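Local coordinates for extracellular solute-binding protein, family 1 (Bifidobacterium longum subsp. infantis, PDB 6FTH), which probably binds human milk oligosaccharides outside the cell and delivers them to an ABC transporter for uptake, at residues 109-119 / 351-362; 119-130 / 333-341. All coordinates share one frame; numbering follows the deposited sequence.

Contact 1 and contact 2 lie in one lobe of the solute-binding fold, on the same side of the chain's centre, their centres 14 Å apart. Helix 114-122 serves both and F119 belongs to each, while helix 124-130 extends the run into contact 2. On the other side, the chain passes from strand 336-337 through strand 339-343, the edge of a four-stranded mixed sheet, into helix 350-360. Contact 2 (119-130 / 333-341) is therefore nested inside the loop closed by contact 1 (109-119 / 351-362). The 202 residues from 131 to 332 leave and return between the two segments of contact 2. F341 CZ packs on A357 CB, so the two contacts touch directly.

Contact 1: residues 109-119 / 351-362; sequences DLDKMPNVKQF and DAALKLANLLYS
N358 reaches from helix 350-360 to the first turn of helix 114-122, and this helix-helix packing lies in one lobe of a periplasmic-binding-protein type fold. The short helical segments approach to 8.1 Å between axes and cross at 46°. From N358, CB lies against the carbonyl oxygen of K112. CG, anti to its own backbone N (chi1 -171°), comes up against P114 CD. At the tip, OD1 takes the backbone N-H of N115 at 2.8 Å, nearly in line with the side-chain C=O of N358, while ND2 lies near P114 CG. The amide plane of N115 is only 10° from that of N358, and its ND2 donates to N358 O at 2.8 Å, almost perfectly straight, arriving from above that carbonyl plane. N115 thus gives both protons, one from its backbone and one from its side chain, and N358 takes them on OD1 and on its backbone O.

Apolar contacts flank this grip. The sulfur of M113 lies 3.7 Å from A357 CB and also touches L354 CD2. L354 CD1 meets the aliphatic part of K112. At the other end V116 CG2 reaches the ring of Y361, whose hydroxyl bonds to P141 O. Beyond it, F119 CD2 and Y361 CD2 meet at 3.8 Å, rim to rim.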
# COMPACT_ATOMS: atom_id res chain seq x y z
N ASP A 109 -27.57 -5.64 -5.51
CA ASP A 109 -28.15 -5.45 -4.19
C ASP A 109 -27.97 -4.03 -3.67
O ASP A 109 -28.23 -3.77 -2.49
CB ASP A 109 -27.52 -6.43 -3.19
CG ASP A 109 -27.83 -7.87 -3.50
OD1 ASP A 109 -28.91 -8.13 -4.07
OD2 ASP A 109 -27.01 -8.76 -3.16
N LEU A 110 -27.55 -3.09 -4.52
CA LEU A 110 -27.18 -1.78 -4.00
C LEU A 110 -28.35 -1.00 -3.42
O LEU A 110 -28.15 -0.14 -2.57
CB LEU A 110 -26.43 -0.98 -5.07
CG LEU A 110 -24.96 -1.37 -5.22
CD1 LEU A 110 -24.39 -0.78 -6.51
CD2 LEU A 110 -24.15 -0.88 -4.03
N ASP A 111 -29.59 -1.30 -3.84
CA ASP A 111 -30.70 -0.54 -3.27
C ASP A 111 -30.95 -0.90 -1.82
O ASP A 111 -31.55 -0.11 -1.09
CB ASP A 111 -31.97 -0.73 -4.11
CG ASP A 111 -31.89 -0.02 -5.45
OD1 ASP A 111 -31.12 0.96 -5.59
OD2 ASP A 111 -32.62 -0.45 -6.37
N LYS A 112 -30.49 -2.06 -1.37
CA LYS A 112 -30.53 -2.41 0.05
C LYS A 112 -29.32 -1.88 0.81
O LYS A 112 -29.23 -2.10 2.03
CB LYS A 112 -30.64 -3.93 0.23
CG LYS A 112 -31.90 -4.52 -0.41
CD LYS A 112 -32.12 -5.96 -0.04
CE LYS A 112 -33.09 -6.62 -1.00
NZ LYS A 112 -34.18 -5.69 -1.40
N MET A 113 -28.41 -1.18 0.13
CA MET A 113 -27.21 -0.63 0.77
C MET A 113 -27.04 0.84 0.40
O MET A 113 -26.05 1.23 -0.22
CB MET A 113 -25.98 -1.44 0.36
CG MET A 113 -26.05 -2.88 0.80
SD MET A 113 -24.56 -3.83 0.37
CE MET A 113 -24.65 -3.89 -1.41
N PRO A 114 -27.99 1.69 0.78
CA PRO A 114 -27.90 3.10 0.40
C PRO A 114 -26.62 3.79 0.87
O PRO A 114 -26.13 4.69 0.20
CB PRO A 114 -29.17 3.72 1.00
CG PRO A 114 -29.65 2.73 2.01
CD PRO A 114 -29.25 1.38 1.49
N ASN A 115 -26.04 3.37 2.01
CA ASN A 115 -24.82 4.03 2.47
C ASN A 115 -23.64 3.65 1.59
O ASN A 115 -22.69 4.42 1.45
CB ASN A 115 -24.54 3.68 3.93
CG ASN A 115 -25.60 4.21 4.89
OD1 ASN A 115 -26.15 5.28 4.68
ND2 ASN A 115 -25.88 3.46 5.93
N VAL A 116 -23.69 2.45 1.01
CA VAL A 116 -22.69 2.01 0.04
C VAL A 116 -22.89 2.74 -1.27
O VAL A 116 -21.93 3.14 -1.93
CB VAL A 116 -22.77 0.49 -0.16
CG1 VAL A 116 -21.78 0.03 -1.24
CG2 VAL A 116 -22.52 -0.28 1.14
N LYS A 117 -24.14 2.93 -1.69
CA LYS A 117 -24.38 3.74 -2.88
C LYS A 117 -23.82 5.15 -2.71
O LYS A 117 -23.27 5.73 -3.65
CB LYS A 117 -25.88 3.83 -3.18
CG LYS A 117 -26.46 2.61 -3.84
CD LYS A 117 -27.78 2.92 -4.54
CE LYS A 117 -28.86 3.30 -3.57
NZ LYS A 117 -30.16 3.40 -4.32
N GLN A 118 -23.97 5.72 -1.51
CA GLN A 118 -23.44 7.06 -1.27
C GLN A 118 -21.92 7.06 -1.32
O GLN A 118 -21.30 7.97 -1.90
CB GLN A 118 -23.95 7.57 0.08
CG GLN A 118 -23.61 8.99 0.34
CD GLN A 118 -24.39 9.93 -0.53
OE1 GLN A 118 -25.49 9.60 -0.98
NE2 GLN A 118 -23.84 11.10 -0.78
N PHE A 119 -21.30 6.03 -0.73
CA PHE A 119 -19.86 5.85 -0.86
C PHE A 119 -19.45 5.91 -2.33
O PHE A 119 -18.56 6.68 -2.71
CB PHE A 119 -19.51 4.51 -0.19
CG PHE A 119 -18.04 4.08 -0.26
CD1 PHE A 119 -17.00 4.94 -0.53
CD2 PHE A 119 -17.74 2.73 -0.05
CE1 PHE A 119 -15.69 4.49 -0.58
CE2 PHE A 119 -16.43 2.28 -0.08
CZ PHE A 119 -15.41 3.16 -0.35
N ASP A 351 -31.01 -10.59 3.52
CA ASP A 351 -31.50 -9.26 3.86
C ASP A 351 -30.84 -8.74 5.13
O ASP A 351 -30.43 -7.57 5.19
CB ASP A 351 -33.02 -9.29 4.05
CG ASP A 351 -33.76 -9.51 2.75
OD1 ASP A 351 -33.32 -8.97 1.71
OD2 ASP A 351 -34.78 -10.23 2.75
N ALA A 352 -30.72 -9.59 6.14
CA ALA A 352 -30.02 -9.20 7.35
C ALA A 352 -28.55 -8.89 7.06
O ALA A 352 -27.99 -7.94 7.61
CB ALA A 352 -30.12 -10.30 8.40
N ALA A 353 -27.92 -9.69 6.19
CA ALA A 353 -26.52 -9.46 5.87
C ALA A 353 -26.32 -8.15 5.10
O ALA A 353 -25.32 -7.44 5.33
CB ALA A 353 -25.97 -10.64 5.06
N LEU A 354 -27.23 -7.84 4.18
CA LEU A 354 -27.17 -6.58 3.44
C LEU A 354 -27.47 -5.39 4.35
O LEU A 354 -26.88 -4.32 4.18
CB LEU A 354 -28.13 -6.65 2.26
CG LEU A 354 -27.74 -7.65 1.16
CD1 LEU A 354 -28.90 -7.87 0.16
CD2 LEU A 354 -26.46 -7.19 0.42
N LYS A 355 -28.36 -5.56 5.32
CA LYS A 355 -28.57 -4.51 6.31
C LYS A 355 -27.30 -4.30 7.13
O LYS A 355 -26.94 -3.15 7.44
CB LYS A 355 -29.74 -4.87 7.22
CG LYS A 355 -29.86 -3.91 8.39
CD LYS A 355 -31.29 -3.77 8.91
CE LYS A 355 -31.81 -5.04 9.47
NZ LYS A 355 -32.98 -4.76 10.40
N LEU A 356 -26.62 -5.38 7.49
CA LEU A 356 -25.33 -5.27 8.18
C LEU A 356 -24.30 -4.50 7.36
O LEU A 356 -23.58 -3.64 7.89
CB LEU A 356 -24.81 -6.67 8.53
CG LEU A 356 -23.43 -6.77 9.16
CD1 LEU A 356 -23.43 -6.08 10.52
CD2 LEU A 356 -23.01 -8.23 9.31
N ALA A 357 -24.19 -4.80 6.06
CA ALA A 357 -23.31 -4.02 5.19
C ALA A 357 -23.69 -2.55 5.22
O ALA A 357 -22.84 -1.66 5.35
CB ALA A 357 -23.40 -4.54 3.76
N ASN A 358 -24.98 -2.27 5.05
CA ASN A 358 -25.40 -0.88 5.00
C ASN A 358 -25.00 -0.16 6.28
O ASN A 358 -24.56 0.99 6.23
CB ASN A 358 -26.91 -0.80 4.79
CG ASN A 358 -27.35 0.60 4.51
OD1 ASN A 358 -26.81 1.26 3.62
ND2 ASN A 358 -28.29 1.11 5.32
N LEU A 359 -25.14 -0.82 7.43
CA LEU A 359 -24.82 -0.19 8.70
C LEU A 359 -23.31 -0.02 8.88
O LEU A 359 -22.85 1.03 9.37
CB LEU A 359 -25.43 -0.98 9.85
CG LEU A 359 -26.96 -0.97 9.90
CD1 LEU A 359 -27.45 -1.89 10.99
CD2 LEU A 359 -27.47 0.46 10.14
N LEU A 360 -22.51 -1.03 8.48
CA LEU A 360 -21.06 -0.90 8.53
C LEU A 360 -20.59 0.35 7.80
O LEU A 360 -19.66 1.02 8.26
CB LEU A 360 -20.37 -2.13 7.93
CG LEU A 360 -20.38 -3.38 8.82
CD1 LEU A 360 -19.99 -4.60 8.00
CD2 LEU A 360 -19.48 -3.26 10.03
N TYR A 361 -21.23 0.66 6.67
CA TYR A 361 -20.86 1.77 5.81
C TYR A 361 -21.56 3.07 6.18
O TYR A 361 -21.36 4.10 5.50
CB TYR A 361 -21.06 1.37 4.33
CG TYR A 361 -19.93 0.46 3.87
CD1 TYR A 361 -19.89 -0.88 4.26
CD2 TYR A 361 -18.88 0.94 3.12
CE1 TYR A 361 -18.83 -1.70 3.91
CE2 TYR A 361 -17.81 0.12 2.75
CZ TYR A 361 -17.80 -1.19 3.14
OH TYR A 361 -16.75 -2.02 2.80
N SER A 362 -22.35 3.08 7.25
CA SER A 362 -22.85 4.34 7.76
C SER A 362 -21.73 5.06 8.49
O SER A 362 -20.77 4.46 8.95
CB SER A 362 -24.01 4.10 8.75
OG SER A 362 -23.55 3.57 9.98

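Contact 2: residues 119-130 / 333-341; sequences FFKEKPDAQKLT and SAEFEADRF
This is a largely buried contact with a salt bridge at one end, made where two consecutive helices, 114-122 and 124-130, and their joint lie against the short strand 336-337 and the chain on either side of it. That strand pairs antiparallel with strand 140-143, and F336 is the side chain it turns into the helices. A126 CB sits over one face of the F336 ring, 4.0 Å from the centroid and 16° off the normal, a CH-pi contact; E335 CB covers the opposite face toward the rim. K123 CD comes in at the ring edge. F119 brings CE1 near F336 CE1.

Farther along, a chi1 of -169° swings the L129 branch away from its own backbone nitrogen, and CD2 then lies 3.6 Å from F336 CB and 3.8 Å from A338 CB. T130 CG2 lies against A338 O, a buried carbonyl with no partner in the model, while T130 OG1 bonds to A139 O.

At the other end K123 bends at its last torsion (chi4 -72°) and puts NZ 2.8 Å from E335 OE2, on the syn lone pair of that oxygen. A water links NZ to E335 OE1, so both carboxylate oxygens are tied to the same ammonium. K123 NZ also bridges to D415, and S143 OG bonds to E335 OE2. A methionine in place of K123 would probably leave E335 and D415 without their shared positive charge. This network of a lysine, two acids and a hydroxyl is likely to favour charged forms of all three ionisable groups.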
# COMPACT_ATOMS: atom_id res chain seq x y z
N PHE A 119 -21.30 6.03 -0.73
CA PHE A 119 -19.86 5.85 -0.86
C PHE A 119 -19.45 5.91 -2.33
O PHE A 119 -18.56 6.68 -2.71
CB PHE A 119 -19.51 4.51 -0.19
CG PHE A 119 -18.04 4.08 -0.26
CD1 PHE A 119 -17.00 4.94 -0.53
CD2 PHE A 119 -17.74 2.73 -0.05
CE1 PHE A 119 -15.69 4.49 -0.58
CE2 PHE A 119 -16.43 2.28 -0.08
CZ PHE A 119 -15.41 3.16 -0.35
N PHE A 120 -20.12 5.13 -3.17
CA PHE A 120 -19.77 5.04 -4.58
C PHE A 120 -20.07 6.33 -5.33
O PHE A 120 -19.37 6.65 -6.29
CB PHE A 120 -20.50 3.87 -5.23
CG PHE A 120 -20.03 2.51 -4.76
CD1 PHE A 120 -18.88 2.35 -3.97
CD2 PHE A 120 -20.74 1.38 -5.13
CE1 PHE A 120 -18.46 1.08 -3.58
CE2 PHE A 120 -20.32 0.12 -4.75
CZ PHE A 120 -19.19 -0.03 -3.96
N LYS A 121 -21.11 7.07 -4.93
CA LYS A 121 -21.39 8.37 -5.53
C LYS A 121 -20.26 9.35 -5.26
O LYS A 121 -19.80 10.05 -6.17
CB LYS A 121 -22.69 8.95 -4.98
CG LYS A 121 -23.03 10.36 -5.56
CD LYS A 121 -24.34 10.92 -5.00
CE LYS A 121 -24.81 12.18 -5.76
NZ LYS A 121 -23.76 13.24 -5.80
N GLU A 122 -19.82 9.42 -4.00
CA GLU A 122 -18.78 10.37 -3.62
C GLU A 122 -17.39 9.91 -4.06
O GLU A 122 -16.52 10.76 -4.31
CB GLU A 122 -18.82 10.60 -2.10
CG GLU A 122 -20.16 11.16 -1.60
CD GLU A 122 -20.15 11.71 -0.16
OE1 GLU A 122 -19.07 12.10 0.34
OE2 GLU A 122 -21.24 11.77 0.46
N LYS A 123 -17.15 8.60 -4.13
CA LYS A 123 -15.85 8.03 -4.48
C LYS A 123 -16.01 6.97 -5.57
O LYS A 123 -15.83 5.77 -5.32
CB LYS A 123 -15.20 7.45 -3.23
CG LYS A 123 -14.97 8.54 -2.17
CD LYS A 123 -14.31 8.03 -0.90
CE LYS A 123 -14.05 9.19 0.06
NZ LYS A 123 -12.95 10.05 -0.42
N PRO A 124 -16.30 7.39 -6.81
CA PRO A 124 -16.57 6.41 -7.88
C PRO A 124 -15.44 5.43 -8.15
O PRO A 124 -15.71 4.31 -8.61
CB PRO A 124 -16.86 7.30 -9.10
CG PRO A 124 -16.32 8.65 -8.75
CD PRO A 124 -16.46 8.77 -7.27
N ASP A 125 -14.19 5.81 -7.90
CA ASP A 125 -13.08 4.92 -8.19
C ASP A 125 -13.03 3.77 -7.20
O ASP A 125 -12.37 2.76 -7.47
CB ASP A 125 -11.74 5.67 -8.17
CG ASP A 125 -11.45 6.39 -9.47
OD1 ASP A 125 -12.32 6.38 -10.38
OD2 ASP A 125 -10.34 6.95 -9.60
N ALA A 126 -13.67 3.93 -6.04
CA ALA A 126 -13.77 2.82 -5.10
C ALA A 126 -14.66 1.73 -5.68
O ALA A 126 -14.32 0.54 -5.59
CB ALA A 126 -14.30 3.29 -3.75
N GLN A 127 -15.77 2.11 -6.29
CA GLN A 127 -16.63 1.11 -6.93
C GLN A 127 -15.88 0.40 -8.05
O GLN A 127 -15.98 -0.82 -8.20
CB GLN A 127 -17.89 1.76 -7.46
CG GLN A 127 -18.81 0.79 -8.17
CD GLN A 127 -20.16 1.40 -8.51
OE1 GLN A 127 -20.31 2.62 -8.60
NE2 GLN A 127 -21.15 0.54 -8.70
N LYS A 128 -15.11 1.14 -8.85
CA LYS A 128 -14.35 0.50 -9.91
C LYS A 128 -13.37 -0.53 -9.37
O LYS A 128 -13.10 -1.54 -10.02
CB LYS A 128 -13.56 1.55 -10.68
CG LYS A 128 -14.43 2.50 -11.46
CD LYS A 128 -13.58 3.38 -12.36
CE LYS A 128 -14.43 4.25 -13.25
NZ LYS A 128 -13.53 5.08 -14.11
N LEU A 129 -12.82 -0.28 -8.19
CA LEU A 129 -11.80 -1.16 -7.64
C LEU A 129 -12.29 -2.58 -7.49
O LEU A 129 -11.48 -3.52 -7.61
CB LEU A 129 -11.34 -0.61 -6.29
CG LEU A 129 -10.09 -1.21 -5.66
CD1 LEU A 129 -8.85 -0.97 -6.53
CD2 LEU A 129 -9.89 -0.64 -4.24
N THR A 130 -13.58 -2.79 -7.21
CA THR A 130 -14.09 -4.14 -6.98
C THR A 130 -15.10 -4.60 -8.02
O THR A 130 -15.72 -5.65 -7.83
CB THR A 130 -14.69 -4.25 -5.58
OG1 THR A 130 -15.82 -3.38 -5.49
CG2 THR A 130 -13.64 -3.91 -4.52
N SER A 333 -2.18 5.41 -4.11
CA SER A 333 -3.11 5.96 -3.14
C SER A 333 -3.21 4.99 -1.98
O SER A 333 -3.36 3.79 -2.19
CB SER A 333 -4.49 6.13 -3.76
OG SER A 333 -5.48 6.32 -2.75
N ALA A 334 -3.12 5.52 -0.76
CA ALA A 334 -3.27 4.71 0.43
C ALA A 334 -4.71 4.65 0.92
O ALA A 334 -4.96 4.16 2.03
CB ALA A 334 -2.39 5.28 1.54
N GLU A 335 -5.67 5.11 0.12
CA GLU A 335 -7.00 5.34 0.68
C GLU A 335 -7.88 4.08 0.68
O GLU A 335 -8.58 3.83 1.68
CB GLU A 335 -7.70 6.46 -0.10
CG GLU A 335 -9.05 6.85 0.49
CD GLU A 335 -9.76 7.95 -0.22
OE1 GLU A 335 -9.16 8.63 -1.08
OE2 GLU A 335 -10.95 8.11 0.09
N PHE A 336 -7.87 3.29 -0.40
CA PHE A 336 -8.83 2.21 -0.63
C PHE A 336 -8.20 0.83 -0.46
O PHE A 336 -7.03 0.60 -0.77
CB PHE A 336 -9.37 2.24 -2.07
CG PHE A 336 -10.05 3.53 -2.46
CD1 PHE A 336 -10.93 4.16 -1.61
CD2 PHE A 336 -9.80 4.10 -3.68
CE1 PHE A 336 -11.55 5.36 -1.99
CE2 PHE A 336 -10.41 5.29 -4.05
CZ PHE A 336 -11.27 5.92 -3.20
N GLU A 337 -9.04 -0.11 -0.01
CA GLU A 337 -8.72 -1.53 0.02
C GLU A 337 -9.90 -2.27 -0.60
O GLU A 337 -11.04 -1.84 -0.50
CB GLU A 337 -8.47 -2.02 1.46
CG GLU A 337 -7.27 -1.36 2.14
CD GLU A 337 -5.93 -1.80 1.53
OE1 GLU A 337 -5.84 -2.90 0.95
OE2 GLU A 337 -4.96 -1.02 1.65
N ALA A 338 -9.60 -3.39 -1.26
CA ALA A 338 -10.57 -4.03 -2.15
C ALA A 338 -11.22 -5.30 -1.61
O ALA A 338 -11.99 -5.93 -2.34
CB ALA A 338 -9.88 -4.38 -3.47
N ASP A 339 -10.95 -5.68 -0.36
CA ASP A 339 -11.32 -6.99 0.16
C ASP A 339 -12.20 -6.91 1.40
O ASP A 339 -12.07 -7.71 2.31
CB ASP A 339 -10.06 -7.79 0.49
CG ASP A 339 -9.29 -7.22 1.66
OD1 ASP A 339 -9.25 -5.99 1.84
OD2 ASP A 339 -8.69 -8.00 2.42
N ARG A 340 -13.14 -5.98 1.46
CA ARG A 340 -13.69 -5.60 2.76
C ARG A 340 -15.11 -6.07 3.06
O ARG A 340 -15.58 -5.88 4.18
CB ARG A 340 -13.47 -4.11 2.98
CG ARG A 340 -11.99 -3.74 2.96
CD ARG A 340 -11.28 -4.34 4.17
NE ARG A 340 -9.82 -4.32 4.11
CZ ARG A 340 -9.06 -3.37 4.63
NH1 ARG A 340 -9.59 -2.27 5.20
NH2 ARG A 340 -7.73 -3.48 4.56
N PHE A 341 -15.81 -6.70 2.12
CA PHE A 341 -17.09 -7.32 2.43
C PHE A 341 -17.51 -8.24 1.30
O PHE A 341 -17.64 -7.80 0.16
CB PHE A 341 -18.18 -6.24 2.61
CG PHE A 341 -19.52 -6.79 3.06
CD1 PHE A 341 -20.39 -7.40 2.17
CD2 PHE A 341 -19.91 -6.67 4.39
CE1 PHE A 341 -21.62 -7.90 2.59
CE2 PHE A 341 -21.14 -7.18 4.82
CZ PHE A 341 -21.98 -7.81 3.92
O HOH W 1 -10.89 9.98 -2.69